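Local coordinates for protein beta-galactoside-binding lectin (Gallus gallus, PDB 1QMJ) that binds beta-galactosides as a homodimeric galectin and may take part in the regulation of differentiation, at residues Asp25-Ser30 against Glu121-Val126; Val31-Asp36 against Glu113-Leu118; Asp82-Cys87 against Lys98-Glu103. All blocks are in the same frame, centred on the assembly; numbering follows the deposited sequence.

Overall arrangement
All three contacts belong to the beta sandwich of the galectin fold. Interactions 1 and 2, with centres about 19 Å apart, join the two ends of strand 29-33 to strand 117-122 in one antiparallel sheet; Glu121 of the first meets Asn32 of the second. At Asp123 the chain passes into strand 124-131 of the other sheet, so interaction 1 bridges both. Interaction 3 lies on that second sheet, its centre about 14 Å from interaction 1 and 19 Å from interaction 2. Phe29, Phe124, Val31, Val84 and Ile86 pack together between the sheets. Along the chain, interaction 3, a local contact, is nested inside 2 and 2 inside 1; only these last two join segments distant in sequence.

Interaction 1: residues Asp25-Ser30 against Glu121-Val126; sequences DAKGFS and EGDFKV
Phe29 and Phe124 meet through contrasting first torsions: CG of Phe29 sits between its own backbone N and carbonyl carbon (chi1 65°), whereas that of Phe124 is anti to the backbone N (chi1 -168°). The two rings form an offset stack in the core of the galectin beta sandwich, with centroids 4.8 Å apart and planes inclined by 21°. CD1 of Phe124 lies over one face of the Phe29 ring. Nearer the backbone, Phe29 CB approaches Phe124 CB to 3.7 Å. The stack joins the two sheets, Phe29 coming from strand 29-33 and Phe124 from strand 124-131 of the facing sheet; Ile86 of strand 83-90 packs against Phe29 and Val84 of the same strand against Phe124.

Beside the stack, strands 29-33 and 117-122 run antiparallel. Ser30 and Glu121 are a hydrogen-bonded pair, each backbone N giving its hydrogen to the other's carbonyl O. Phe29 and Gly122 follow as a non-hydrogen-bonded pair, their CA atoms 4.1 Å apart.

Asp123, centre of an inverse gamma turn between strands 117-122 and 124-131, holds the loop at Ala26, Lys27 and Gly28. Its backbone N bonds to Gly28 O at 3.1 Å, and its CB rests on Ala26 CB. The carboxylate accepts on the anti side of OD2, tilted from its plane, a nearly straight bond of 2.9 Å from Lys27 N.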
ATOM      1  N   ASP A  25      22.930   5.849   1.691  1.00 44.04           N
ATOM      2  CA  ASP A  25      23.405   7.155   1.175  1.00 43.30           C
ATOM      3  C   ASP A  25      22.229   8.112   1.074  1.00 38.56           C
ATOM      4  O   ASP A  25      22.199   9.005   0.216  1.00 37.95           O
ATOM      5  CB  ASP A  25      24.030   6.983  -0.207  1.00 48.23           C
ATOM      6  CG  ASP A  25      23.259   6.004  -1.087  1.00 52.98           C
ATOM      7  OD1 ASP A  25      23.344   4.738  -0.862  1.00 57.41           O
ATOM      8  OD2 ASP A  25      22.526   6.446  -2.051  1.00 57.99           O
ATOM      9  N   ALA A  26      21.304   7.881   1.964  1.00 36.80           N
ATOM     10  CA  ALA A  26      20.071   8.648   2.052  1.00 34.32           C
ATOM     11  C   ALA A  26      20.328  10.108   2.426  1.00 34.44           C
ATOM     12  O   ALA A  26      21.041  10.405   3.398  1.00 35.47           O
ATOM     13  CB  ALA A  26      19.160   8.046   3.124  1.00 29.00           C
ATOM     14  N   LYS A  27      19.728  10.965   1.622  1.00 33.25           N
ATOM     15  CA  LYS A  27      19.771  12.416   1.818  1.00 34.00           C
ATOM     16  C   LYS A  27      18.737  12.742   2.876  1.00 31.28           C
ATOM     17  O   LYS A  27      18.899  13.685   3.663  1.00 30.24           O
ATOM     18  CB  LYS A  27      19.382  13.143   0.532  1.00 38.84           C
ATOM     19  CG  LYS A  27      20.500  13.317  -0.486  1.00 46.20           C
ATOM     20  CD  LYS A  27      20.036  14.183  -1.660  1.00 53.93           C
ATOM     21  CE  LYS A  27      21.132  14.530  -2.657  1.00 58.89           C
ATOM     22  NZ  LYS A  27      20.667  15.457  -3.701  1.00 60.32           N
ATOM     23  N   GLY A  28      17.723  11.903   2.805  1.00 30.59           N
ATOM     24  CA  GLY A  28      16.553  11.929   3.667  1.00 29.81           C
ATOM     25  C   GLY A  28      15.386  11.287   2.916  1.00 28.86           C
ATOM     26  O   GLY A  28      15.493  10.953   1.728  1.00 28.80           O
ATOM     27  N   PHE A  29      14.309  11.124   3.629  1.00 26.58           N
ATOM     28  CA  PHE A  29      13.074  10.558   3.082  1.00 25.24           C
ATOM     29  C   PHE A  29      11.916  11.231   3.785  1.00 24.45           C
ATOM     30  O   PHE A  29      12.111  11.969   4.762  1.00 23.11           O
ATOM     31  CB  PHE A  29      13.025   9.036   3.289  1.00 22.53           C
ATOM     32  CG  PHE A  29      12.968   8.614   4.752  1.00 20.42           C
ATOM     33  CD1 PHE A  29      14.149   8.508   5.487  1.00 16.83           C
ATOM     34  CD2 PHE A  29      11.735   8.332   5.352  1.00 19.72           C
ATOM     35  CE1 PHE A  29      14.101   8.120   6.830  1.00 15.53           C
ATOM     36  CE2 PHE A  29      11.685   7.943   6.695  1.00 16.77           C
ATOM     37  CZ  PHE A  29      12.870   7.837   7.434  1.00 17.01           C
ATOM     38  N   SER A  30      10.737  10.971   3.280  1.00 21.46           N
ATOM     39  CA  SER A  30       9.518  11.558   3.834  1.00 23.88           C
ATOM     40  C   SER A  30       8.358  10.567   3.771  1.00 23.09           C
ATOM     41  O   SER A  30       8.323   9.683   2.903  1.00 21.98           O
ATOM     42  CB  SER A  30       9.140  12.808   3.036  1.00 24.20           C
ATOM     43  OG  SER A  30      10.174  13.780   3.137  1.00 34.21           O
ATOM     44  N   GLU A 121       8.280   8.880   0.070  1.00 30.17           N
ATOM     45  CA  GLU A 121       9.203   9.401  -0.934  1.00 31.69           C
ATOM     46  C   GLU A 121      10.631   9.529  -0.405  1.00 29.91           C
ATOM     47  O   GLU A 121      10.887   9.391   0.796  1.00 27.89           O
ATOM     48  CB  GLU A 121       8.705  10.745  -1.487  1.00 34.33           C
ATOM     49  CG  GLU A 121       8.540  11.839  -0.446  1.00 44.79           C
ATOM     50  CD  GLU A 121       7.970  13.128  -1.024  1.00 52.66           C
ATOM     51  OE1 GLU A 121       6.898  13.076  -1.672  1.00 56.22           O
ATOM     52  OE2 GLU A 121       8.588  14.198  -0.817  1.00 55.77           O
ATOM     53  N   GLY A 122      11.560   9.777  -1.319  1.00 27.13           N
ATOM     54  CA  GLY A 122      12.950   9.915  -0.936  1.00 30.25           C
ATOM     55  C   GLY A 122      13.716   8.607  -0.924  1.00 32.82           C
ATOM     56  O   GLY A 122      13.334   7.618  -1.564  1.00 34.19           O
ATOM     57  N   ASP A 123      14.804   8.602  -0.168  1.00 34.53           N
ATOM     58  CA  ASP A 123      15.678   7.448  -0.070  1.00 32.63           C
ATOM     59  C   ASP A 123      15.253   6.444   0.985  1.00 32.88           C
ATOM     60  O   ASP A 123      15.965   6.211   1.969  1.00 31.19           O
ATOM     61  CB  ASP A 123      17.108   7.918   0.172  1.00 35.36           C
ATOM     62  CG  ASP A 123      17.566   8.917  -0.871  1.00 37.69           C
ATOM     63  OD1 ASP A 123      17.480   8.601  -2.075  1.00 40.62           O
ATOM     64  OD2 ASP A 123      17.982  10.029  -0.490  1.00 38.72           O
ATOM     65  N   PHE A 124      14.085   5.846   0.765  1.00 32.42           N
ATOM     66  CA  PHE A 124      13.539   4.842   1.665  1.00 30.34           C
ATOM     67  C   PHE A 124      13.017   3.714   0.789  1.00 30.15           C
ATOM     68  O   PHE A 124      12.439   3.957  -0.276  1.00 29.68           O
ATOM     69  CB  PHE A 124      12.396   5.431   2.503  1.00 25.03           C
ATOM     70  CG  PHE A 124      11.958   4.559   3.656  1.00 23.12           C
ATOM     71  CD1 PHE A 124      12.777   4.378   4.765  1.00 21.43           C
ATOM     72  CD2 PHE A 124      10.706   3.951   3.651  1.00 24.48           C
ATOM     73  CE1 PHE A 124      12.362   3.615   5.851  1.00 19.68           C
ATOM     74  CE2 PHE A 124      10.280   3.182   4.738  1.00 23.98           C
ATOM     75  CZ  PHE A 124      11.112   3.017   5.838  1.00 22.96           C
ATOM     76  N   LYS A 125      13.279   2.483   1.202  1.00 31.22           N
ATOM     77  CA  LYS A 125      12.814   1.322   0.465  1.00 31.34           C
ATOM     78  C   LYS A 125      11.717   0.644   1.291  1.00 28.48           C
ATOM     79  O   LYS A 125      11.981   0.078   2.350  1.00 25.52           O
ATOM     80  CB  LYS A 125      13.970   0.353   0.206  1.00 33.82           C
ATOM     81  CG  LYS A 125      13.617  -0.793  -0.714  1.00 38.67           C
ATOM     82  CD  LYS A 125      14.639  -1.917  -0.620  1.00 46.20           C
ATOM     83  CE  LYS A 125      14.609  -2.596   0.748  1.00 48.21           C
ATOM     84  NZ  LYS A 125      13.298  -3.253   1.047  1.00 48.19           N
ATOM     85  N   VAL A 126      10.478   0.777   0.832  1.00 28.14           N
ATOM     86  CA  VAL A 126       9.332   0.190   1.508  1.00 28.74           C
ATOM     87  C   VAL A 126       9.361  -1.333   1.353  1.00 28.71           C
ATOM     88  O   VAL A 126       9.634  -1.868   0.272  1.00 27.85           O
ATOM     89  CB  VAL A 126       7.996   0.741   0.940  1.00 29.18           C
ATOM     90  CG1 VAL A 126       6.810   0.212   1.742  1.00 29.34           C
ATOM     91  CG2 VAL A 126       8.006   2.255   0.951  1.00 29.17           C
TER
HETATM   92  O   HOH W   1      11.481  13.717   0.631  1.00 51.65           O

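Interaction 2: residues Val31-Asp36 against Glu113-Leu118; sequences VNVGKD and EKIQYL
Tyr117 and Lys35 bury the greatest area here, each reaching over the other segment where strand 29-33 of the galectin sandwich meets strand 117-122 and the chain turns a corner at Gly34 and Lys35. The Tyr117 ring lies flat against the backbone of Asp36, whose carbonyl carbon stands 3.8 Å above the ring plane, over its centre. With CG anti to the backbone N (chi1 175°), the phenol is carried along the strand pair toward Asn32, and a water joins Tyr117 OH to Asn32 ND2. The Asn32 side chain lies about 5 Å from that of Trp67, predicted to bind beta-galactoside. Val4 and Thr6 of the neighbouring strand 4-6 also touch the Tyr117 ring.

Lys35 starts out away from the partner segment, but a bend at chi2 brings the chain back across Gln116. NZ donates to Lys114 O at 3.0 Å, approaching from above the carbonyl plane, and makes a weaker bond to Gln116 OE1.

Between these side chains the backbones are joined through Gly34. Its N donates to Tyr117 O, while its O receives both Tyr117 N and Gln116 N, each at 3.0 Å. This sharing marks a classic beta bulge; the bond from Gln116 is the straighter, at 157° against 132°.

Val33, Leu118 and Ile115 make an apolar inner face. Val33 CG1 is tightly packed at 3.4 Å from Leu118 CD1, alongside and pointing the same way, and Ile115 CD1 reaches Val33 CB at 3.8 Å. Ile88 meets Val33 from the facing sheet.

The Lys35 amine, by contrast, lies among carbonyl oxygens: that of Lys114 and, weakly, Gln116 OE1 probably offset the like charge of Lys114 NZ, 5.5 Å from Lys35 NZ.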
ATOM      1  N   VAL A  31       7.455  10.768   4.711  1.00 20.85           N
ATOM      2  CA  VAL A  31       6.235   9.960   4.862  1.00 20.87           C
ATOM      3  C   VAL A  31       5.049  10.899   5.084  1.00 21.28           C
ATOM      4  O   VAL A  31       4.850  11.428   6.188  1.00 22.17           O
ATOM      5  CB  VAL A  31       6.377   9.023   6.061  1.00 21.89           C
ATOM      6  CG1 VAL A  31       5.089   8.262   6.378  1.00 17.34           C
ATOM      7  CG2 VAL A  31       7.453   7.955   5.860  1.00 23.40           C
ATOM      8  N   ASN A  32       4.291  11.079   4.018  1.00 21.14           N
ATOM      9  CA  ASN A  32       3.125  11.977   4.016  1.00 21.67           C
ATOM     10  C   ASN A  32       1.791  11.223   4.097  1.00 21.78           C
ATOM     11  O   ASN A  32       1.593  10.209   3.408  1.00 25.38           O
ATOM     12  CB  ASN A  32       3.098  12.800   2.727  1.00 20.91           C
ATOM     13  CG  ASN A  32       4.481  13.286   2.295  1.00 23.54           C
ATOM     14  OD1 ASN A  32       5.200  13.879   3.095  1.00 24.96           O
ATOM     15  ND2 ASN A  32       4.902  13.069   1.062  1.00 29.06           N
ATOM     16  N   VAL A  33       0.941  11.786   4.955  1.00 22.35           N
ATOM     17  CA  VAL A  33      -0.438  11.311   5.214  1.00 23.28           C
ATOM     18  C   VAL A  33      -1.375  12.527   5.205  1.00 22.95           C
ATOM     19  O   VAL A  33      -1.014  13.616   5.670  1.00 22.14           O
ATOM     20  CB  VAL A  33      -0.549  10.615   6.584  1.00 23.64           C
ATOM     21  CG1 VAL A  33       0.234   9.305   6.665  1.00 21.66           C
ATOM     22  CG2 VAL A  33      -0.033  11.472   7.743  1.00 22.29           C
ATOM     23  N   GLY A  34      -2.568  12.328   4.674  1.00 21.47           N
ATOM     24  CA  GLY A  34      -3.573  13.408   4.598  1.00 23.87           C
ATOM     25  C   GLY A  34      -4.771  12.988   3.741  1.00 24.83           C
ATOM     26  O   GLY A  34      -5.197  11.825   3.767  1.00 24.93           O
ATOM     27  N   LYS A  35      -5.274  13.972   3.006  1.00 26.51           N
ATOM     28  CA  LYS A  35      -6.431  13.801   2.105  1.00 30.46           C
ATOM     29  C   LYS A  35      -5.941  13.493   0.688  1.00 28.50           C
ATOM     30  O   LYS A  35      -6.448  12.585   0.020  1.00 30.22           O
ATOM     31  CB  LYS A  35      -7.270  15.077   2.087  1.00 34.27           C
ATOM     32  CG  LYS A  35      -8.174  15.209   3.314  1.00 42.29           C
ATOM     33  CD  LYS A  35      -8.994  13.947   3.593  1.00 45.52           C
ATOM     34  CE  LYS A  35      -9.779  14.022   4.904  1.00 48.98           C
ATOM     35  NZ  LYS A  35     -10.419  12.748   5.264  1.00 50.14           N
ATOM     36  N   ASP A  36      -4.965  14.272   0.278  1.00 27.70           N
ATOM     37  CA  ASP A  36      -4.319  14.130  -1.035  1.00 27.35           C
ATOM     38  C   ASP A  36      -2.950  14.819  -0.975  1.00 25.74           C
ATOM     39  O   ASP A  36      -2.536  15.321   0.077  1.00 27.48           O
ATOM     40  CB  ASP A  36      -5.184  14.730  -2.157  1.00 32.07           C
ATOM     41  CG  ASP A  36      -5.746  16.110  -1.846  1.00 36.69           C
ATOM     42  OD1 ASP A  36      -4.955  17.057  -1.483  1.00 39.34           O
ATOM     43  OD2 ASP A  36      -7.015  16.325  -1.951  1.00 38.25           O
ATOM     44  N   GLU A 113     -10.107  14.260  10.316  1.00 46.26           N
ATOM     45  CA  GLU A 113     -10.645  13.146  11.103  1.00 48.29           C
ATOM     46  C   GLU A 113     -10.423  11.746  10.527  1.00 43.87           C
ATOM     47  O   GLU A 113     -10.850  10.751  11.117  1.00 42.35           O
ATOM     48  CB  GLU A 113     -12.130  13.360  11.425  1.00 55.63           C
ATOM     49  CG  GLU A 113     -12.984  13.865  10.264  1.00 66.70           C
ATOM     50  CD  GLU A 113     -13.282  15.354  10.367  1.00 72.21           C
ATOM     51  OE1 GLU A 113     -14.012  15.748  11.307  1.00 75.91           O
ATOM     52  OE2 GLU A 113     -12.787  16.127   9.514  1.00 76.23           O
ATOM     53  N   LYS A 114      -9.769  11.667   9.374  1.00 40.18           N
ATOM     54  CA  LYS A 114      -9.472  10.378   8.762  1.00 37.28           C
ATOM     55  C   LYS A 114      -8.394  10.572   7.714  1.00 31.77           C
ATOM     56  O   LYS A 114      -8.288  11.650   7.127  1.00 31.11           O
ATOM     57  CB  LYS A 114     -10.725   9.755   8.125  1.00 42.60           C
ATOM     58  CG  LYS A 114     -10.916  10.064   6.648  1.00 46.48           C
ATOM     59  CD  LYS A 114     -12.098   9.322   6.049  1.00 52.49           C
ATOM     60  CE  LYS A 114     -13.420   9.861   6.575  1.00 55.81           C
ATOM     61  NZ  LYS A 114     -14.587   9.206   5.911  1.00 58.48           N
ATOM     62  N   ILE A 115      -7.569   9.551   7.519  1.00 28.59           N
ATOM     63  CA  ILE A 115      -6.507   9.597   6.523  1.00 25.94           C
ATOM     64  C   ILE A 115      -6.931   8.778   5.312  1.00 25.52           C
ATOM     65  O   ILE A 115      -7.337   7.625   5.446  1.00 25.84           O
ATOM     66  CB  ILE A 115      -5.171   9.050   7.085  1.00 25.42           C
ATOM     67  CG1 ILE A 115      -4.552  10.075   8.042  1.00 28.77           C
ATOM     68  CG2 ILE A 115      -4.200   8.717   5.947  1.00 23.89           C
ATOM     69  CD1 ILE A 115      -3.401   9.538   8.882  1.00 29.16           C
ATOM     70  N   GLN A 116      -6.843   9.377   4.133  1.00 24.76           N
ATOM     71  CA  GLN A 116      -7.217   8.689   2.911  1.00 25.94           C
ATOM     72  C   GLN A 116      -6.051   8.613   1.945  1.00 23.09           C
ATOM     73  O   GLN A 116      -6.142   7.966   0.904  1.00 23.32           O
ATOM     74  CB  GLN A 116      -8.364   9.425   2.234  1.00 32.16           C
ATOM     75  CG  GLN A 116      -9.539   9.699   3.140  1.00 41.31           C
ATOM     76  CD  GLN A 116     -10.628  10.478   2.440  1.00 43.64           C
ATOM     77  OE1 GLN A 116     -10.452  11.649   2.106  1.00 44.82           O
ATOM     78  NE2 GLN A 116     -11.759   9.827   2.201  1.00 47.84           N
ATOM     79  N   TYR A 117      -4.950   9.262   2.304  1.00 20.57           N
ATOM     80  CA  TYR A 117      -3.778   9.315   1.447  1.00 20.91           C
ATOM     81  C   TYR A 117      -2.504   9.066   2.245  1.00 21.92           C
ATOM     82  O   TYR A 117      -2.351   9.583   3.352  1.00 22.75           O
ATOM     83  CB  TYR A 117      -3.730  10.702   0.789  1.00 21.45           C
ATOM     84  CG  TYR A 117      -2.510  10.999  -0.056  1.00 19.17           C
ATOM     85  CD1 TYR A 117      -1.354  11.545   0.515  1.00 19.14           C
ATOM     86  CD2 TYR A 117      -2.525  10.773  -1.431  1.00 18.15           C
ATOM     87  CE1 TYR A 117      -0.244  11.857  -0.269  1.00 18.47           C
ATOM     88  CE2 TYR A 117      -1.423  11.079  -2.225  1.00 18.71           C
ATOM     89  CZ  TYR A 117      -0.290  11.621  -1.640  1.00 18.98           C
ATOM     90  OH  TYR A 117       0.799  11.916  -2.430  1.00 20.70           O
ATOM     91  N   LEU A 118      -1.599   8.281   1.667  1.00 20.98           N
ATOM     92  CA  LEU A 118      -0.313   7.954   2.277  1.00 19.01           C
ATOM     93  C   LEU A 118       0.685   7.876   1.135  1.00 18.70           C
ATOM     94  O   LEU A 118       0.392   7.292   0.102  1.00 20.39           O
ATOM     95  CB  LEU A 118      -0.382   6.596   3.000  1.00 21.09           C
ATOM     96  CG  LEU A 118       0.893   5.960   3.594  1.00 25.97           C
ATOM     97  CD1 LEU A 118       1.473   6.814   4.700  1.00 27.70           C
ATOM     98  CD2 LEU A 118       0.580   4.585   4.148  1.00 27.74           C
TER
HETATM   99  O   HOH W   2       3.713  12.502  -1.848  1.00 47.47           O

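Interaction 3: residues Asp82-Cys87 against Lys98-Glu103; sequences DKVEIC and KVPEVE. With BME (beta-mercaptoethanol), chain C.
Val84 opens the contact by turning CG2, anti to its backbone N, toward the 98-103 turn, where it packs across Pro100 CD at 4.2 Å and against CG1 of Val99. Glu85 contributes through its carbonyl O, which accepts a 2.8 Å hydrogen bond from O1 of a beta-mercaptoethanol molecule, probably derived from the crystallisation liquor. Its side chain touches Lys17 and Lys19 of strand 16-22, and Glu85 OE1 lies 3.8 Å from C2 of the mercaptoethanol. Ile86 faces inward, and its CG1 meets Val99 CG1 at 4.3 Å.

Cys87 closes the series as a hydrogen-bonded antiparallel pair with Lys98. Cys87 N donates to Lys98 O at 2.9 Å, and Lys98 N returns a 2.8 Å bond to Cys87 O that lies in the carbonyl plane. With SG beside its backbone N (chi1 -65°), Cys87 is disulfide-bonded to S2 of the mercaptoethanol, whose chain runs back past Lys98 O and Pro100 to reach Glu85 O.

Beyond this pair the second segment doubles back, with Val99 N bonded to Val102 O and a salt bridge from Lys98 NZ to Glu103 OE2, forming a beta-hairpin connection between strands 94-98 and 103-107 at the edge of the five-stranded sheet of the galectin sandwich.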
ATOM      1  N   ASP A  82      19.719   1.694   7.725  1.00 42.05           N
ATOM      2  CA  ASP A  82      18.925   1.208   8.847  1.00 43.56           C
ATOM      3  C   ASP A  82      17.520   0.792   8.407  1.00 42.04           C
ATOM      4  O   ASP A  82      16.843   1.515   7.662  1.00 38.90           O
ATOM      5  CB  ASP A  82      18.790   2.309   9.891  1.00 50.13           C
ATOM      6  CG  ASP A  82      19.870   2.244  10.965  1.00 54.05           C
ATOM      7  OD1 ASP A  82      20.958   1.586  10.745  1.00 56.20           O
ATOM      8  OD2 ASP A  82      19.692   2.845  12.090  1.00 54.99           O
ATOM      9  N   LYS A  83      17.140  -0.375   8.897  1.00 40.90           N
ATOM     10  CA  LYS A  83      15.819  -0.965   8.647  1.00 41.26           C
ATOM     11  C   LYS A  83      14.918  -0.585   9.814  1.00 39.84           C
ATOM     12  O   LYS A  83      15.090  -1.074  10.940  1.00 39.52           O
ATOM     13  CB  LYS A  83      15.931  -2.487   8.551  1.00 44.65           C
ATOM     14  CG  LYS A  83      16.577  -2.961   7.248  1.00 54.22           C
ATOM     15  CD  LYS A  83      17.356  -4.267   7.411  1.00 60.66           C
ATOM     16  CE  LYS A  83      18.241  -4.589   6.205  1.00 64.22           C
ATOM     17  NZ  LYS A  83      19.205  -5.667   6.472  1.00 66.44           N
ATOM     18  N   VAL A  84      13.973   0.283   9.526  1.00 37.43           N
ATOM     19  CA  VAL A  84      13.051   0.782  10.548  1.00 32.59           C
ATOM     20  C   VAL A  84      11.586   0.616  10.148  1.00 30.39           C
ATOM     21  O   VAL A  84      11.265   0.488   8.952  1.00 30.28           O
ATOM     22  CB  VAL A  84      13.302   2.276  10.781  1.00 30.91           C
ATOM     23  CG1 VAL A  84      12.985   3.137   9.554  1.00 26.28           C
ATOM     24  CG2 VAL A  84      12.462   2.856  11.918  1.00 29.67           C
ATOM     25  N   GLU A  85      10.786   0.630  11.212  1.00 29.52           N
ATOM     26  CA  GLU A  85       9.319   0.534  11.167  1.00 30.37           C
ATOM     27  C   GLU A  85       8.746   1.803  11.797  1.00 29.30           C
ATOM     28  O   GLU A  85       9.031   2.123  12.962  1.00 30.16           O
ATOM     29  CB  GLU A  85       8.820  -0.690  11.951  1.00 33.27           C
ATOM     30  CG  GLU A  85       7.288  -0.835  11.903  1.00 42.45           C
ATOM     31  CD  GLU A  85       6.774  -2.144  12.513  1.00 46.59           C
ATOM     32  OE1 GLU A  85       7.237  -2.557  13.644  1.00 51.59           O
ATOM     33  OE2 GLU A  85       5.874  -2.836  11.896  1.00 49.10           O
ATOM     34  N   ILE A  86       7.959   2.492  11.012  1.00 27.67           N
ATOM     35  CA  ILE A  86       7.331   3.749  11.428  1.00 26.20           C
ATOM     36  C   ILE A  86       5.827   3.538  11.636  1.00 28.42           C
ATOM     37  O   ILE A  86       5.107   3.118  10.724  1.00 28.10           O
ATOM     38  CB  ILE A  86       7.572   4.799  10.342  1.00 26.42           C
ATOM     39  CG1 ILE A  86       9.065   5.070  10.113  1.00 24.63           C
ATOM     40  CG2 ILE A  86       6.943   6.154  10.666  1.00 26.22           C
ATOM     41  CD1 ILE A  86       9.371   5.646   8.729  1.00 30.71           C
ATOM     42  N   CYS A  87       5.392   3.840  12.848  1.00 28.43           N
ATOM     43  CA  CYS A  87       3.979   3.698  13.243  1.00 28.94           C
ATOM     44  C   CYS A  87       3.337   5.076  13.383  1.00 27.05           C
ATOM     45  O   CYS A  87       3.849   5.954  14.095  1.00 25.34           O
ATOM     46  CB  CYS A  87       3.884   2.957  14.572  1.00 31.39           C
ATOM     47  SG  CYS A  87       4.477   1.199  14.452  1.00 42.27           S
ATOM     48  N   LYS A  98       5.749   6.924  15.884  1.00 28.04           N
ATOM     49  CA  LYS A  98       6.636   6.169  16.765  1.00 28.92           C
ATOM     50  C   LYS A  98       7.562   5.238  16.021  1.00 28.36           C
ATOM     51  O   LYS A  98       7.137   4.486  15.129  1.00 26.34           O
ATOM     52  CB  LYS A  98       5.874   5.278  17.760  1.00 32.57           C
ATOM     53  CG  LYS A  98       4.360   5.405  17.686  1.00 41.36           C
ATOM     54  CD  LYS A  98       3.724   5.670  19.058  1.00 49.49           C
ATOM     55  CE  LYS A  98       3.693   4.436  19.967  1.00 53.88           C
ATOM     56  NZ  LYS A  98       2.715   4.555  21.061  1.00 56.91           N
ATOM     57  N   VAL A  99       8.789   5.350  16.441  1.00 27.98           N
ATOM     58  CA  VAL A  99       9.887   4.537  15.967  1.00 31.62           C
ATOM     59  C   VAL A  99      10.457   3.838  17.184  1.00 34.48           C
ATOM     60  O   VAL A  99      10.079   4.177  18.324  1.00 33.35           O
ATOM     61  CB  VAL A  99      10.969   5.393  15.304  1.00 31.46           C
ATOM     62  CG1 VAL A  99      10.513   6.035  13.994  1.00 30.60           C
ATOM     63  CG2 VAL A  99      11.447   6.546  16.187  1.00 34.80           C
ATOM     64  N   PRO A 100      11.090   2.803  17.139  1.00 39.33           N
ATOM     65  CA  PRO A 100      11.497   2.125  18.379  1.00 43.76           C
ATOM     66  C   PRO A 100      12.097   2.964  19.530  1.00 46.61           C
ATOM     67  O   PRO A 100      11.854   2.668  20.701  1.00 49.66           O
ATOM     68  CB  PRO A 100      12.462   1.045  17.879  1.00 43.01           C
ATOM     69  CG  PRO A 100      13.019   1.645  16.604  1.00 41.93           C
ATOM     70  CD  PRO A 100      11.789   2.235  15.972  1.00 40.15           C
ATOM     71  N   GLU A 101      12.822   4.030  19.206  1.00 47.55           N
ATOM     72  CA  GLU A 101      13.462   4.851  20.236  1.00 48.99           C
ATOM     73  C   GLU A 101      12.699   6.091  20.695  1.00 47.50           C
ATOM     74  O   GLU A 101      12.674   6.411  21.886  1.00 45.57           O
ATOM     75  CB  GLU A 101      14.855   5.298  19.769  1.00 53.03           C
ATOM     76  CG  GLU A 101      15.679   4.222  19.078  1.00 59.23           C
ATOM     77  CD  GLU A 101      15.606   4.295  17.556  1.00 61.73           C
ATOM     78  OE1 GLU A 101      14.489   4.358  16.995  1.00 59.17           O
ATOM     79  OE2 GLU A 101      16.683   4.288  16.920  1.00 67.06           O
ATOM     80  N   VAL A 102      12.094   6.797  19.746  1.00 44.46           N
ATOM     81  CA  VAL A 102      11.391   8.034  20.051  1.00 41.13           C
ATOM     82  C   VAL A 102       9.980   8.111  19.479  1.00 38.94           C
ATOM     83  O   VAL A 102       9.660   7.472  18.475  1.00 37.25           O
ATOM     84  CB  VAL A 102      12.176   9.246  19.476  1.00 40.66           C
ATOM     85  CG1 VAL A 102      11.616  10.546  20.004  1.00 42.98           C
ATOM     86  CG2 VAL A 102      13.649   9.132  19.790  1.00 43.15           C
ATOM     87  N   GLU A 103       9.139   8.889  20.145  1.00 35.21           N
ATOM     88  CA  GLU A 103       7.790   9.130  19.682  1.00 32.14           C
ATOM     89  C   GLU A 103       7.757  10.618  19.350  1.00 32.28           C
ATOM     90  O   GLU A 103       8.151  11.457  20.169  1.00 31.66           O
ATOM     91  CB  GLU A 103       6.758   8.825  20.758  1.00 33.14           C
ATOM     92  CG  GLU A 103       5.356   9.288  20.387  1.00 42.41           C
ATOM     93  CD  GLU A 103       4.337   9.014  21.471  1.00 51.14           C
ATOM     94  OE1 GLU A 103       4.255   9.810  22.435  1.00 55.70           O
ATOM     95  OE2 GLU A 103       3.616   8.000  21.355  1.00 54.40           O
TER
HETATM   96  C1  BME C 500       7.709   1.534  16.439  1.00 59.26           C
HETATM   97  C2  BME C 500       6.811   0.335  16.128  1.00 54.15           C
HETATM   98  O1  BME C 500       8.878   1.452  15.657  1.00 63.14           O
HETATM   99  S2  BME C 500       5.057   0.762  16.299  1.00 53.57           S